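Local coordinates for protein 16.4 kDa salivary peptide (PDB 7KC8) that is of unknown function but, as a salivary protein of a blood-feeding mosquito with a beta-trefoil fold, may bind sugars, at residues 10-15 and 107-112. Residues are numbered along the deposited sequence; the frame is centred on the assembly and turned at random.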
ATOM      1  N   LEU A  10       7.817  -2.209   0.574  1.00 33.76           N
ATOM      2  CA  LEU A  10       7.003  -1.868  -0.612  1.00 32.27           C
ATOM      3  C   LEU A  10       7.746  -0.795  -1.409  1.00 33.24           C
ATOM      4  O   LEU A  10       7.687   0.360  -1.024  1.00 26.39           O
ATOM      5  CB  LEU A  10       5.666  -1.327  -0.111  1.00 26.40           C
ATOM      6  CG  LEU A  10       4.502  -2.301  -0.044  1.00 36.54           C
ATOM      7  CD1 LEU A  10       4.934  -3.749  -0.104  1.00 31.69           C
ATOM      8  CD2 LEU A  10       3.616  -2.024   1.146  1.00 27.82           C
ATOM      9  N   LYS A  11       8.350  -1.179  -2.523  1.00 32.05           N
ATOM     10  CA  LYS A  11       9.144  -0.245  -3.346  1.00 25.95           C
ATOM     11  C   LYS A  11       8.582  -0.150  -4.766  1.00 25.08           C
ATOM     12  O   LYS A  11       8.471  -1.144  -5.428  1.00 24.69           O
ATOM     13  CB  LYS A  11      10.612  -0.655  -3.257  1.00 29.83           C
ATOM     14  CG  LYS A  11      11.626   0.305  -3.842  1.00 28.10           C
ATOM     15  CD  LYS A  11      12.724  -0.434  -4.560  1.00 36.05           C
ATOM     16  CE  LYS A  11      13.992   0.362  -4.737  1.00 40.77           C
ATOM     17  NZ  LYS A  11      15.141  -0.291  -4.075  1.00 44.15           N
ATOM     18  N   PHE A  12       8.189   1.047  -5.158  1.00 25.58           N
ATOM     19  CA  PHE A  12       7.713   1.309  -6.531  1.00 27.27           C
ATOM     20  C   PHE A  12       8.945   1.323  -7.438  1.00 34.98           C
ATOM     21  O   PHE A  12       9.848   2.120  -7.240  1.00 36.09           O
ATOM     22  CB  PHE A  12       6.921   2.612  -6.560  1.00 24.59           C
ATOM     23  CG  PHE A  12       5.961   2.755  -7.702  1.00 26.31           C
ATOM     24  CD1 PHE A  12       4.949   1.841  -7.897  1.00 27.37           C
ATOM     25  CD2 PHE A  12       6.047   3.826  -8.559  1.00 28.31           C
ATOM     26  CE1 PHE A  12       4.062   1.982  -8.946  1.00 28.30           C
ATOM     27  CE2 PHE A  12       5.162   3.968  -9.609  1.00 29.25           C
ATOM     28  CZ  PHE A  12       4.172   3.045  -9.801  1.00 33.23           C
ATOM     29  N   VAL A  13       8.958   0.417  -8.398  1.00 35.11           N
ATOM     30  CA  VAL A  13      10.093   0.198  -9.333  1.00 32.76           C
ATOM     31  C   VAL A  13      10.450   1.459 -10.112  1.00 32.29           C
ATOM     32  O   VAL A  13      11.607   1.826 -10.112  1.00 35.58           O
ATOM     33  CB  VAL A  13       9.770  -0.956 -10.294  1.00 35.13           C
ATOM     34  CG1 VAL A  13      10.729  -1.017 -11.456  1.00 33.12           C
ATOM     35  CG2 VAL A  13       9.746  -2.282  -9.574  1.00 35.06           C
ATOM     36  N   ASN A  14       9.482   2.100 -10.730  1.00 27.11           N
ATOM     37  CA  ASN A  14       9.809   3.190 -11.644  1.00 35.11           C
ATOM     38  C   ASN A  14      10.417   4.389 -10.930  1.00 37.66           C
ATOM     39  O   ASN A  14      11.150   5.151 -11.568  1.00 42.73           O
ATOM     40  CB  ASN A  14       8.567   3.648 -12.418  1.00 29.77           C
ATOM     41  CG  ASN A  14       7.936   2.536 -13.249  1.00 32.23           C
ATOM     42  OD1 ASN A  14       8.563   1.514 -13.541  1.00 40.61           O
ATOM     43  ND2 ASN A  14       6.679   2.736 -13.632  1.00 34.17           N
ATOM     44  N   ASN A  15      10.142   4.552  -9.627  1.00 37.67           N
ATOM     45  CA  ASN A  15      10.557   5.693  -8.813  1.00 42.22           C
ATOM     46  C   ASN A  15      11.643   5.380  -7.800  1.00 36.67           C
ATOM     47  O   ASN A  15      12.230   6.317  -7.257  1.00 32.20           O
ATOM     48  CB  ASN A  15       9.376   6.242  -7.994  1.00 40.03           C
ATOM     49  CG  ASN A  15       8.234   6.677  -8.837  1.00 45.14           C
ATOM     50  OD1 ASN A  15       8.349   6.759 -10.063  1.00 67.08           O
ATOM     51  ND2 ASN A  15       7.118   6.996  -8.196  1.00 36.79           N
ATOM     52  N   LEU A 107      -2.377   0.674  -7.419  1.00 21.02           N
ATOM     53  CA  LEU A 107      -1.597   1.432  -6.442  1.00 22.53           C
ATOM     54  C   LEU A 107      -0.305   1.863  -7.138  1.00 26.12           C
ATOM     55  O   LEU A 107       0.305   1.073  -7.851  1.00 28.29           O
ATOM     56  CB  LEU A 107      -1.321   0.609  -5.199  1.00 22.72           C
ATOM     57  CG  LEU A 107      -0.606   1.415  -4.135  1.00 24.33           C
ATOM     58  CD1 LEU A 107      -1.555   2.398  -3.488  1.00 17.74           C
ATOM     59  CD2 LEU A 107       0.016   0.492  -3.121  1.00 26.63           C
ATOM     60  N   VAL A 108       0.095   3.085  -6.869  1.00 23.10           N
ATOM     61  CA  VAL A 108       1.240   3.702  -7.559  1.00 26.96           C
ATOM     62  C   VAL A 108       1.819   4.806  -6.673  1.00 30.10           C
ATOM     63  O   VAL A 108       1.132   5.285  -5.804  1.00 25.40           O
ATOM     64  CB  VAL A 108       0.644   4.273  -8.853  1.00 27.68           C
ATOM     65  CG1 VAL A 108       0.735   5.775  -8.975  1.00 22.35           C
ATOM     66  CG2 VAL A 108       1.038   3.523 -10.100  1.00 30.33           C
ATOM     67  N   ILE A 109       3.097   5.102  -6.855  1.00 30.51           N
ATOM     68  CA  ILE A 109       3.709   6.305  -6.237  1.00 25.98           C
ATOM     69  C   ILE A 109       3.912   7.283  -7.392  1.00 27.64           C
ATOM     70  O   ILE A 109       4.550   6.929  -8.339  1.00 29.49           O
ATOM     71  CB  ILE A 109       4.980   5.989  -5.448  1.00 25.50           C
ATOM     72  CG1 ILE A 109       4.684   5.073  -4.269  1.00 20.71           C
ATOM     73  CG2 ILE A 109       5.637   7.272  -4.999  1.00 33.34           C
ATOM     74  CD1 ILE A 109       5.849   4.852  -3.382  1.00 26.11           C
ATOM     75  N   SER A 110       3.362   8.479  -7.288  1.00 26.88           N
ATOM     76  CA  SER A 110       3.384   9.443  -8.380  1.00 26.32           C
ATOM     77  C   SER A 110       4.748  10.115  -8.505  1.00 29.46           C
ATOM     78  O   SER A 110       5.630   9.978  -7.649  1.00 35.73           O
ATOM     79  CB  SER A 110       2.318  10.517  -8.182  1.00 31.82           C
ATOM     80  OG  SER A 110       2.845  11.585  -7.410  1.00 38.10           O
ATOM     81  N   GLY A 111       4.909  10.859  -9.601  1.00 28.65           N
ATOM     82  CA  GLY A 111       6.134  11.610  -9.820  1.00 33.74           C
ATOM     83  C   GLY A 111       6.425  12.616  -8.724  1.00 37.65           C
ATOM     84  O   GLY A 111       7.590  12.871  -8.407  1.00 37.20           O
ATOM     85  N   SER A 112       5.381  13.180  -8.113  1.00 34.69           N
ATOM     86  CA  SER A 112       5.520  14.097  -6.988  1.00 35.93           C
ATOM     87  C   SER A 112       5.455  13.395  -5.617  1.00 40.38           C
ATOM     88  O   SER A 112       5.193  14.062  -4.605  1.00 35.59           O
ATOM     89  CB  SER A 112       4.444  15.179  -7.069  1.00 32.61           C
ATOM     90  OG  SER A 112       3.146  14.598  -7.043  1.00 39.78           O
TER
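The carboxamide of Asn15 reaches across to the end of strand 105-109, where its ND2 donates a weak hydrogen bond to the carbonyl O of Ile109. Asn15 ND2 lies 2.6 Å from Ile109 O, but the N-H...O angle of 126° leaves the bond strongly bent. It joins two parts of the beta-trefoil that lie far apart in sequence: the turn after strand 8-12 and the strand that runs out at Ile109. Asn15 holds CG beside its own backbone N, and from there Asn15 ND2 also rests 3.5 Å from Ile109 CG2. A weak backbone bond from Asn15 N to Phe12 O closes the turn.

Beside the amide, Phe12 turns one ring face to the backbone of strand 105-109. Ile109 N sits 3.5 Å above the ring plane, over its centre, and Val108 C lies over the centre of the same face, 4.2 Å above the plane. With Phe12 CG anti to the backbone N of that residue (chi1 -158°), the ring reaches strand 105-109. Asn15 CG sits at the ring edge, in plane. The local strand axes, inclined at 68° and 7.7 Å apart at their closest, are not paired as neighbours in a sheet; the contact rests on the Phe12 ring against backbone and on apolar packing with Ile109. Trp128 meets Phe12 edge-to-face and also donates through NE1 to Leu107 O, tying strand 128-132 to both partners. Ile109 runs past Phe12 in the opposite sense, and its CD1 ends 4.0 Å from CB of Phe12.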